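Periplasmic binding protein/LacI transcriptional regulator (PDB 6HYH) binds furanose sugars, here beta-D-fucofuranose, probably delivering L-arabinofuranose to a mycobacterial ABC transporter as its substrate-binding lipoprotein. Local coordinates at residues A26-R31 with A210-M215; R31-E36 with C260-G265; A64-I69 with D87-E92. All blocks are in the same frame, centred on the assembly; numbering follows the deposited sequence.

Contact 1. Residues A26-R31 with A210-M215; sequences AESGWR and AQNDDM. With GYE (beta-D-fucofuranose), chain K.
Ser28 and Asn212 converge on one hydroxyl oxygen, O2 of the bound beta-D-fucofuranose. Ser28 OG donates to O2 at 2.8 Å, and Asn212 ND2, from the other segment, donates to O2 at 3.1 Å with a nearly straight N-H...O angle of 169°. Both side chains also cap helices. OG of Ser28 lies between its backbone N and carbonyl carbon (chi1 81°), where it can accept from Arg31 N at 3.0 Å while its proton goes to the sugar; Asn212 OD1 takes Met215 N, and its ND2 serves both the ligand and Phe186 O. Small polar residues suit such N-cap positions, and here the first turns of helices 29-45 and 213-226 face each other across the cleft between the two lobes of a type I periplasmic binding protein. Beside the sugar the lobes also meet directly: Gly29 N donates to Asp214 OD2 at 2.8 Å, on the syn side but 30° out of the carboxylate plane. An acid is apt here: the positive end of the facing helix would probably stabilise its charge, and OD1 pairs with Arg188. Around the ring, Glu27 OE1 accepts from the anomeric hydroxyl O1 at 2.9 Å and uses its syn lone pair for Arg31 NE at 2.8 Å. That salt bridge, with Asp104 at NH1 and Gln23 at NH2, helps to fix the guanidinium, whose NH1 donates to the ring oxygen O4 at 2.7 Å. Trp30 lends a flat apolar wall: one face lies against the sugar carbons, and CZ3 sits 3.6 Å above the centre of the Arg31 guanidinium plane.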
loop_
_atom_site.group_PDB
_atom_site.type_symbol
_atom_site.label_atom_id
_atom_site.label_comp_id
_atom_site.label_asym_id
_atom_site.label_seq_id
_atom_site.Cartn_x
_atom_site.Cartn_y
_atom_site.Cartn_z
ATOM N N ALA A 26 -14.141 -19.214 12.350
ATOM C CA ALA A 26 -15.333 -19.613 11.602
ATOM C C ALA A 26 -16.486 -18.688 11.930
ATOM O O ALA A 26 -17.602 -19.129 12.229
ATOM C CB ALA A 26 -15.729 -21.042 11.914
ATOM N N GLU A 27 -16.229 -17.372 11.894
ATOM C CA GLU A 27 -17.242 -16.438 12.372
ATOM C C GLU A 27 -18.451 -16.352 11.439
ATOM O O GLU A 27 -19.539 -15.981 11.886
ATOM C CB GLU A 27 -16.618 -15.047 12.568
ATOM C CG GLU A 27 -15.966 -14.390 11.339
ATOM C CD GLU A 27 -14.640 -15.050 10.920
ATOM O OE1 GLU A 27 -14.157 -14.801 9.745
ATOM O OE2 GLU A 27 -14.102 -15.830 11.777
ATOM N N SER A 28 -18.296 -16.691 10.156
ATOM C CA SER A 28 -19.283 -16.368 9.131
ATOM C C SER A 28 -19.333 -17.468 8.072
ATOM O O SER A 28 -18.386 -18.248 7.894
ATOM C CB SER A 28 -18.983 -15.017 8.462
ATOM O OG SER A 28 -17.984 -15.188 7.465
ATOM N N GLY A 29 -20.433 -17.492 7.325
ATOM C CA GLY A 29 -20.515 -18.442 6.237
ATOM C C GLY A 29 -19.461 -18.179 5.187
ATOM O O GLY A 29 -18.916 -19.122 4.590
ATOM N N TRP A 30 -19.110 -16.907 4.968
ATOM C CA TRP A 30 -17.989 -16.658 4.069
ATOM C C TRP A 30 -16.724 -17.335 4.580
ATOM O O TRP A 30 -16.011 -17.991 3.813
ATOM C CB TRP A 30 -17.759 -15.162 3.902
ATOM C CG TRP A 30 -16.781 -14.773 2.838
ATOM C CD1 TRP A 30 -17.066 -14.122 1.677
ATOM C CD2 TRP A 30 -15.350 -14.924 2.867
ATOM N NE1 TRP A 30 -15.898 -13.859 0.960
ATOM C CE2 TRP A 30 -14.837 -14.345 1.672
ATOM C CE3 TRP A 30 -14.450 -15.465 3.788
ATOM C CZ2 TRP A 30 -13.475 -14.324 1.368
ATOM C CZ3 TRP A 30 -13.084 -15.451 3.471
ATOM C CH2 TRP A 30 -12.616 -14.882 2.276
ATOM N N ARG A 31 -16.419 -17.196 5.876
ATOM C CA ARG A 31 -15.149 -17.734 6.352
ATOM C C ARG A 31 -15.137 -19.254 6.253
ATOM O O ARG A 31 -14.138 -19.843 5.815
ATOM C CB ARG A 31 -14.900 -17.316 7.804
ATOM C CG ARG A 31 -13.566 -17.763 8.409
ATOM C CD ARG A 31 -12.401 -17.130 7.696
ATOM N NE ARG A 31 -12.616 -15.694 7.571
ATOM C CZ ARG A 31 -11.823 -14.884 6.880
ATOM N NH1 ARG A 31 -12.102 -13.582 6.808
ATOM N NH2 ARG A 31 -10.746 -15.375 6.270
ATOM N N ALA A 210 -25.119 -3.934 6.107
ATOM C CA ALA A 210 -24.514 -5.030 6.852
ATOM C C ALA A 210 -23.170 -5.389 6.211
ATOM O O ALA A 210 -23.122 -5.975 5.107
ATOM C CB ALA A 210 -25.455 -6.230 6.890
ATOM N N GLN A 211 -22.084 -5.117 6.954
ATOM C CA GLN A 211 -20.743 -5.264 6.395
ATOM C C GLN A 211 -20.439 -6.694 6.007
ATOM O O GLN A 211 -19.576 -6.917 5.143
ATOM C CB GLN A 211 -19.679 -4.737 7.366
ATOM C CG GLN A 211 -19.678 -3.218 7.465
ATOM C CD GLN A 211 -18.441 -2.714 8.107
ATOM O OE1 GLN A 211 -17.547 -3.494 8.440
ATOM N NE2 GLN A 211 -18.357 -1.398 8.283
ATOM N N ASN A 212 -21.089 -7.671 6.634
ATOM C CA ASN A 212 -21.135 -9.001 6.062
ATOM C C ASN A 212 -22.567 -9.480 6.174
ATOM O O ASN A 212 -23.298 -9.060 7.081
ATOM C CB ASN A 212 -20.107 -9.965 6.704
ATOM C CG ASN A 212 -20.550 -10.556 8.039
ATOM O OD1 ASN A 212 -21.398 -10.016 8.752
ATOM N ND2 ASN A 212 -19.963 -11.713 8.373
ATOM N N ASP A 213 -23.004 -10.302 5.213
ATOM C CA ASP A 213 -24.434 -10.544 5.234
ATOM C C ASP A 213 -24.840 -11.495 6.348
ATOM O O ASP A 213 -26.035 -11.618 6.629
ATOM C CB ASP A 213 -24.941 -10.952 3.832
ATOM C CG ASP A 213 -24.281 -12.171 3.267
ATOM O OD1 ASP A 213 -23.882 -13.019 4.093
ATOM O OD2 ASP A 213 -24.185 -12.276 2.005
ATOM N N ASP A 214 -23.885 -12.087 7.064
ATOM C CA ASP A 214 -24.235 -12.789 8.298
ATOM C C ASP A 214 -24.828 -11.831 9.330
ATOM O O ASP A 214 -25.873 -12.109 9.946
ATOM C CB ASP A 214 -22.998 -13.484 8.848
ATOM C CG ASP A 214 -22.823 -14.867 8.276
ATOM O OD1 ASP A 214 -23.667 -15.734 8.571
ATOM O OD2 ASP A 214 -21.869 -15.074 7.492
ATOM N N MET A 215 -24.172 -10.691 9.544
ATOM C CA MET A 215 -24.765 -9.712 10.452
ATOM C C MET A 215 -26.126 -9.228 9.943
ATOM O O MET A 215 -27.029 -8.981 10.745
ATOM C CB MET A 215 -23.788 -8.559 10.679
ATOM C CG MET A 215 -22.462 -9.036 11.282
ATOM S SD MET A 215 -21.373 -7.664 11.770
ATOM C CE MET A 215 -21.320 -6.668 10.281
HETATM O O3 GYE K . -16.685 -10.443 4.585
HETATM C C2 GYE K . -16.749 -11.914 6.572
HETATM C C1 GYE K . -15.646 -12.704 7.277
HETATM O O5 GYE K . -12.353 -10.970 5.513
HETATM C C6 GYE K . -13.741 -10.363 3.571
HETATM O O4 GYE K . -14.422 -12.123 6.809
HETATM C C5 GYE K . -13.536 -11.281 4.761
HETATM C C4 GYE K . -14.677 -11.188 5.751
HETATM C C3 GYE K . -16.070 -11.543 5.251
HETATM O O1 GYE K . -15.695 -12.646 8.675
HETATM O O2 GYE K . -17.927 -12.661 6.299
#

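Contact 2. Residues R31-E36 with C260-G265; sequences RTANTE and CNPLLG. With ZN (zinc ion), chain H; GYE (beta-D-fucofuranose), chain K.
Ala33 and Pro262 make the apolar part of this contact, Ala33 CB resting 3.8 Å from CG of the proline ring. The small methyl lets the loop come close to helix 29-45, and the ring, which also touches Trp30, offers a compact, rigid surface to the helix. Polar contacts gather on the Pro262 carbonyl. Asn34 ND2 donates to Pro262 O only weakly, at 3.4 Å with a bent angle of 127°, and Asn34 CA adds a CH...O contact to the same oxygen. Having CG anti to the backbone N (chi1 160°) brings ND2 to that carbonyl; OD1 is taken by Gln23 NE2, and Leu264 CD1 packs 3.9 Å from ND2. Within the loop, Leu264 N closes an inverse gamma turn on Pro262 O at 2.8 Å, and Asn261 OD1 forms an Asx turn by accepting Leu263 N at 3.2 Å in its carbonyl plane. Metal binding stands apart: Glu36 OE2 holds a zinc ion at 2.1 Å. The Asn34 bond is weak, but Gly265 N also bonds Ser37 OG of the same helix; the loop is thus a connection between the lobes, probably part of the hinge, whose two internal turns set its path.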
loop_
_atom_site.group_PDB
_atom_site.type_symbol
_atom_site.label_atom_id
_atom_site.label_comp_id
_atom_site.label_asym_id
_atom_site.label_seq_id
_atom_site.Cartn_x
_atom_site.Cartn_y
_atom_site.Cartn_z
ATOM N N ARG A 31 -16.419 -17.196 5.876
ATOM C CA ARG A 31 -15.149 -17.734 6.352
ATOM C C ARG A 31 -15.137 -19.254 6.253
ATOM O O ARG A 31 -14.138 -19.843 5.815
ATOM C CB ARG A 31 -14.900 -17.316 7.804
ATOM C CG ARG A 31 -13.566 -17.763 8.409
ATOM C CD ARG A 31 -12.401 -17.130 7.696
ATOM N NE ARG A 31 -12.616 -15.694 7.571
ATOM C CZ ARG A 31 -11.823 -14.884 6.880
ATOM N NH1 ARG A 31 -12.102 -13.582 6.808
ATOM N NH2 ARG A 31 -10.746 -15.375 6.270
ATOM N N THR A 32 -16.254 -19.916 6.596
ATOM C CA THR A 32 -16.211 -21.371 6.478
ATOM C C THR A 32 -16.198 -21.799 5.019
ATOM O O THR A 32 -15.511 -22.770 4.673
ATOM C CB THR A 32 -17.346 -22.035 7.262
ATOM O OG1 THR A 32 -18.567 -21.296 7.126
ATOM C CG2 THR A 32 -16.979 -22.052 8.756
ATOM N N ALA A 33 -16.890 -21.066 4.138
ATOM C CA ALA A 33 -16.759 -21.330 2.705
ATOM C C ALA A 33 -15.296 -21.294 2.290
ATOM O O ALA A 33 -14.776 -22.231 1.662
ATOM C CB ALA A 33 -17.559 -20.302 1.903
ATOM N N ASN A 34 -14.631 -20.182 2.605
ATOM C CA ASN A 34 -13.224 -20.010 2.279
ATOM C C ASN A 34 -12.362 -21.119 2.879
ATOM O O ASN A 34 -11.499 -21.675 2.193
ATOM C CB ASN A 34 -12.793 -18.614 2.730
ATOM C CG ASN A 34 -11.311 -18.473 2.885
ATOM O OD1 ASN A 34 -10.728 -19.051 3.791
ATOM N ND2 ASN A 34 -10.682 -17.705 2.004
ATOM N N THR A 35 -12.587 -21.474 4.148
ATOM C CA THR A 35 -11.807 -22.553 4.767
ATOM C C THR A 35 -11.971 -23.863 3.996
ATOM O O THR A 35 -10.990 -24.588 3.768
ATOM C CB THR A 35 -12.239 -22.775 6.229
ATOM O OG1 THR A 35 -11.641 -21.784 7.082
ATOM C CG2 THR A 35 -11.837 -24.180 6.696
ATOM N N GLU A 36 -13.211 -24.180 3.601
ATOM C CA GLU A 36 -13.467 -25.328 2.738
ATOM C C GLU A 36 -12.701 -25.220 1.427
ATOM O O GLU A 36 -12.085 -26.196 0.964
ATOM C CB GLU A 36 -14.963 -25.430 2.452
ATOM C CG GLU A 36 -15.313 -26.480 1.433
ATOM C CD GLU A 36 -15.068 -27.893 1.956
ATOM O OE1 GLU A 36 -14.997 -28.051 3.205
ATOM O OE2 GLU A 36 -14.959 -28.837 1.125
ATOM N N CYS A 260 -18.529 -11.192 -2.380
ATOM C CA CYS A 260 -17.122 -11.329 -2.041
ATOM C C CYS A 260 -16.784 -12.806 -2.153
ATOM O O CYS A 260 -17.487 -13.656 -1.597
ATOM C CB CYS A 260 -16.817 -10.829 -0.620
ATOM S SG CYS A 260 -15.011 -10.776 -0.254
ATOM N N ASN A 261 -15.738 -13.116 -2.895
ATOM C CA ASN A 261 -15.597 -14.459 -3.442
ATOM C C ASN A 261 -14.708 -15.274 -2.521
ATOM O O ASN A 261 -13.476 -15.058 -2.484
ATOM C CB ASN A 261 -15.000 -14.388 -4.848
ATOM C CG ASN A 261 -15.173 -15.674 -5.611
ATOM O OD1 ASN A 261 -14.964 -16.788 -5.060
ATOM N ND2 ASN A 261 -15.557 -15.549 -6.891
ATOM N N PRO A 262 -15.255 -16.253 -1.786
ATOM C CA PRO A 262 -14.435 -16.966 -0.805
ATOM C C PRO A 262 -13.490 -17.992 -1.397
ATOM O O PRO A 262 -12.573 -18.415 -0.682
ATOM C CB PRO A 262 -15.485 -17.656 0.086
ATOM C CG PRO A 262 -16.700 -17.838 -0.818
ATOM C CD PRO A 262 -16.694 -16.541 -1.637
ATOM N N LEU A 263 -13.631 -18.379 -2.672
ATOM C CA LEU A 263 -12.926 -19.554 -3.207
ATOM C C LEU A 263 -11.496 -19.234 -3.692
ATOM O O LEU A 263 -11.114 -19.455 -4.861
ATOM C CB LEU A 263 -13.783 -20.184 -4.297
ATOM C CG LEU A 263 -15.220 -20.449 -3.783
ATOM C CD1 LEU A 263 -16.218 -20.998 -4.827
ATOM C CD2 LEU A 263 -15.192 -21.365 -2.549
ATOM N N LEU A 264 -10.653 -18.759 -2.757
ATOM C CA LEU A 264 -9.208 -18.613 -3.028
ATOM C C LEU A 264 -8.437 -19.928 -3.077
ATOM O O LEU A 264 -7.250 -19.903 -3.436
ATOM C CB LEU A 264 -8.515 -17.752 -1.970
ATOM C CG LEU A 264 -9.390 -16.563 -1.667
ATOM C CD1 LEU A 264 -8.710 -15.622 -0.670
ATOM C CD2 LEU A 264 -9.601 -15.953 -3.056
ATOM N N GLY A 265 -9.005 -21.040 -2.612
ATOM C CA GLY A 265 -8.239 -22.267 -2.510
ATOM C C GLY A 265 -7.287 -22.468 -3.683
ATOM O O GLY A 265 -6.056 -22.415 -3.541
HETATM ZN ZN ZN H . -14.648 -30.840 1.674
HETATM O O3 GYE K . -16.685 -10.443 4.585
HETATM C C2 GYE K . -16.749 -11.914 6.572
HETATM C C1 GYE K . -15.646 -12.704 7.277
HETATM O O5 GYE K . -12.353 -10.970 5.513
HETATM C C6 GYE K . -13.741 -10.363 3.571
HETATM O O4 GYE K . -14.422 -12.123 6.809
HETATM C C5 GYE K . -13.536 -11.281 4.761
HETATM C C4 GYE K . -14.677 -11.188 5.751
HETATM C C3 GYE K . -16.070 -11.543 5.251
HETATM O O1 GYE K . -15.695 -12.646 8.675
HETATM O O2 GYE K . -17.927 -12.661 6.299
HETATM O O HOH W 1 -12.292 -30.653 1.999
#

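Contact 3. Residues A64-I69 with D87-E92; sequences AIRSFI and DAVLQE. With ZN (zinc ion), chain E.
A single nitrogen of Arg66 faces both oxygens of Glu92: NH1 lies 2.6 Å from OE2 and 3.1 Å from OE1, forming a salt bridge in which the carboxylate sits at the guanidinium edge while the two planes are turned 43° apart. It is therefore not the flat, two-nitrogen fork often seen between these groups. Arg66 CG packs 4.0 Å from Val89 CG2, and the bend at chi3 (-149°) brings NH1 round to Glu92. A long, flexible arginine fits this double task, and Glu92, extended beyond CG, reaches across to meet it. Beneath lies an apolar layer. Ile65 CG2 lies against Val89 CG2 (3.3 Å as modelled, probably somewhat too short), the branched side chains meeting at about a right angle; the valine methyl is anti to its backbone N and thus directed at the isoleucine. One turn on, Ile69 CD1 reaches Glu92 CB at 3.8 Å, packing on the aliphatic base of the acid. On the far side of helix 87-96, Asp87 OD1 binds a zinc ion with Asp111 and with His318 of the second subunit, a site that joins two copies of the protein. The axes of segments 64-69 and 87-92 run almost parallel, 16° apart and 10.3 Å at closest approach, as expected of neighbouring helices laid along one side of a parallel sheet; joined through strand 75-78, they belong to the beta-alpha-beta crossovers of a Rossmann-like lobe.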
loop_
_atom_site.group_PDB
_atom_site.type_symbol
_atom_site.label_atom_id
_atom_site.label_comp_id
_atom_site.label_asym_id
_atom_site.label_seq_id
_atom_site.Cartn_x
_atom_site.Cartn_y
_atom_site.Cartn_z
ATOM N N ALA A 64 0.146 -20.194 15.949
ATOM C CA ALA A 64 0.107 -21.123 14.823
ATOM C C ALA A 64 1.241 -20.842 13.837
ATOM O O ALA A 64 1.902 -21.769 13.356
ATOM C CB ALA A 64 -1.253 -21.041 14.131
ATOM N N ILE A 65 1.468 -19.565 13.506
ATOM C CA ILE A 65 2.540 -19.191 12.573
ATOM C C ILE A 65 3.907 -19.624 13.111
ATOM O O ILE A 65 4.763 -20.153 12.375
ATOM C CB ILE A 65 2.496 -17.678 12.290
ATOM C CG1 ILE A 65 1.207 -17.296 11.560
ATOM C CG2 ILE A 65 3.698 -17.253 11.482
ATOM C CD1 ILE A 65 0.798 -15.844 11.802
ATOM N N ARG A 66 4.161 -19.326 14.385
ATOM C CA ARG A 66 5.440 -19.693 14.980
ATOM C C ARG A 66 5.646 -21.200 14.939
ATOM O O ARG A 66 6.763 -21.682 14.711
ATOM C CB ARG A 66 5.512 -19.184 16.414
ATOM C CG ARG A 66 5.394 -17.683 16.546
ATOM C CD ARG A 66 5.999 -17.246 17.863
ATOM N NE ARG A 66 5.379 -16.055 18.443
ATOM C CZ ARG A 66 5.840 -14.816 18.296
ATOM N NH1 ARG A 66 6.933 -14.590 17.570
ATOM N NH2 ARG A 66 5.202 -13.804 18.881
ATOM N N SER A 67 4.573 -21.970 15.124
ATOM C CA SER A 67 4.743 -23.416 15.050
ATOM C C SER A 67 4.887 -23.893 13.605
ATOM O O SER A 67 5.559 -24.902 13.347
ATOM C CB SER A 67 3.579 -24.130 15.714
ATOM O OG SER A 67 3.549 -25.486 15.313
ATOM N N PHE A 68 4.350 -23.143 12.641
ATOM C CA PHE A 68 4.667 -23.429 11.247
ATOM C C PHE A 68 6.165 -23.276 11.008
ATOM O O PHE A 68 6.804 -24.135 10.390
ATOM C CB PHE A 68 3.870 -22.506 10.330
ATOM C CG PHE A 68 2.400 -22.867 10.223
ATOM C CD1 PHE A 68 1.951 -24.143 10.521
ATOM C CD2 PHE A 68 1.464 -21.913 9.814
ATOM C CE1 PHE A 68 0.602 -24.465 10.418
ATOM C CE2 PHE A 68 0.120 -22.231 9.709
ATOM C CZ PHE A 68 -0.310 -23.507 10.012
ATOM N N ILE A 69 6.741 -22.173 11.491
ATOM C CA ILE A 69 8.188 -22.002 11.370
ATOM C C ILE A 69 8.900 -23.177 12.018
ATOM O O ILE A 69 9.849 -23.740 11.455
ATOM C CB ILE A 69 8.645 -20.679 12.010
ATOM C CG1 ILE A 69 8.120 -19.465 11.253
ATOM C CG2 ILE A 69 10.147 -20.636 12.077
ATOM C CD1 ILE A 69 8.546 -18.168 11.937
ATOM N N ASP A 87 4.547 -7.535 13.277
ATOM C CA ASP A 87 5.905 -7.137 12.949
ATOM C C ASP A 87 6.887 -8.240 13.273
ATOM O O ASP A 87 7.568 -8.774 12.387
ATOM C CB ASP A 87 6.226 -5.879 13.749
ATOM C CG ASP A 87 7.563 -5.315 13.420
ATOM O OD1 ASP A 87 7.795 -5.021 12.230
ATOM O OD2 ASP A 87 8.372 -5.132 14.346
ATOM N N ALA A 88 6.883 -8.654 14.539
ATOM C CA ALA A 88 7.802 -9.672 15.040
ATOM C C ALA A 88 7.672 -10.985 14.263
ATOM O O ALA A 88 8.666 -11.507 13.740
ATOM C CB ALA A 88 7.567 -9.879 16.536
ATOM N N VAL A 89 6.462 -11.555 14.202
ATOM C CA VAL A 89 6.335 -12.884 13.605
ATOM C C VAL A 89 6.598 -12.842 12.099
ATOM O O VAL A 89 7.080 -13.832 11.514
ATOM C CB VAL A 89 4.944 -13.490 13.896
ATOM C CG1 VAL A 89 3.878 -12.794 13.076
ATOM C CG2 VAL A 89 4.917 -15.000 13.621
ATOM N N LEU A 90 6.377 -11.687 11.448
ATOM C CA LEU A 90 6.669 -11.632 10.013
ATOM C C LEU A 90 8.160 -11.492 9.745
ATOM O O LEU A 90 8.668 -12.093 8.788
ATOM C CB LEU A 90 5.879 -10.509 9.335
ATOM C CG LEU A 90 4.436 -10.873 8.938
ATOM C CD1 LEU A 90 3.732 -9.681 8.355
ATOM C CD2 LEU A 90 4.411 -12.030 7.942
ATOM N N GLN A 91 8.874 -10.740 10.598
ATOM C CA GLN A 91 10.332 -10.707 10.512
ATOM C C GLN A 91 10.915 -12.091 10.800
ATOM O O GLN A 91 11.910 -12.498 10.190
ATOM C CB GLN A 91 10.875 -9.640 11.471
ATOM C CG GLN A 91 12.179 -8.950 11.042
ATOM C CD GLN A 91 12.024 -8.199 9.743
ATOM O OE1 GLN A 91 10.905 -8.009 9.275
ATOM N NE2 GLN A 91 13.141 -7.737 9.165
ATOM N N GLU A 92 10.274 -12.846 11.699
ATOM C CA GLU A 92 10.697 -14.220 11.987
ATOM C C GLU A 92 10.559 -15.134 10.771
ATOM O O GLU A 92 11.475 -15.895 10.435
ATOM C CB GLU A 92 9.888 -14.786 13.155
ATOM C CG GLU A 92 10.121 -14.074 14.483
ATOM C CD GLU A 92 9.359 -14.730 15.630
ATOM O OE1 GLU A 92 8.754 -15.812 15.394
ATOM O OE2 GLU A 92 9.347 -14.156 16.753
HETATM ZN ZN ZN E . 9.673 -4.255 11.930
HETATM O O HOH W 2 12.055 -4.998 12.307
#

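Contacts 1 and 2 are neighbours, their centres 11 Å apart, and both use helix 29-45: its first turn faces the sugar and the opposite lobe, while the next turn meets the loop between lobes. Arg31 belongs to both, and Trp30 bridges them, its NE1 lying 3.0 Å from Cys260 O in a weak hydrogen bond. The residues that hold the furanose are thereby tied to the probable hinge. Contact 3 is remote, with centres about 27 Å from contact 1 and 23 Å from contact 2 and nearest atoms about 13 and 12 Å away; it builds the outer flank of one lobe, beside a zinc site between subunits, and takes no part in the sugar pocket.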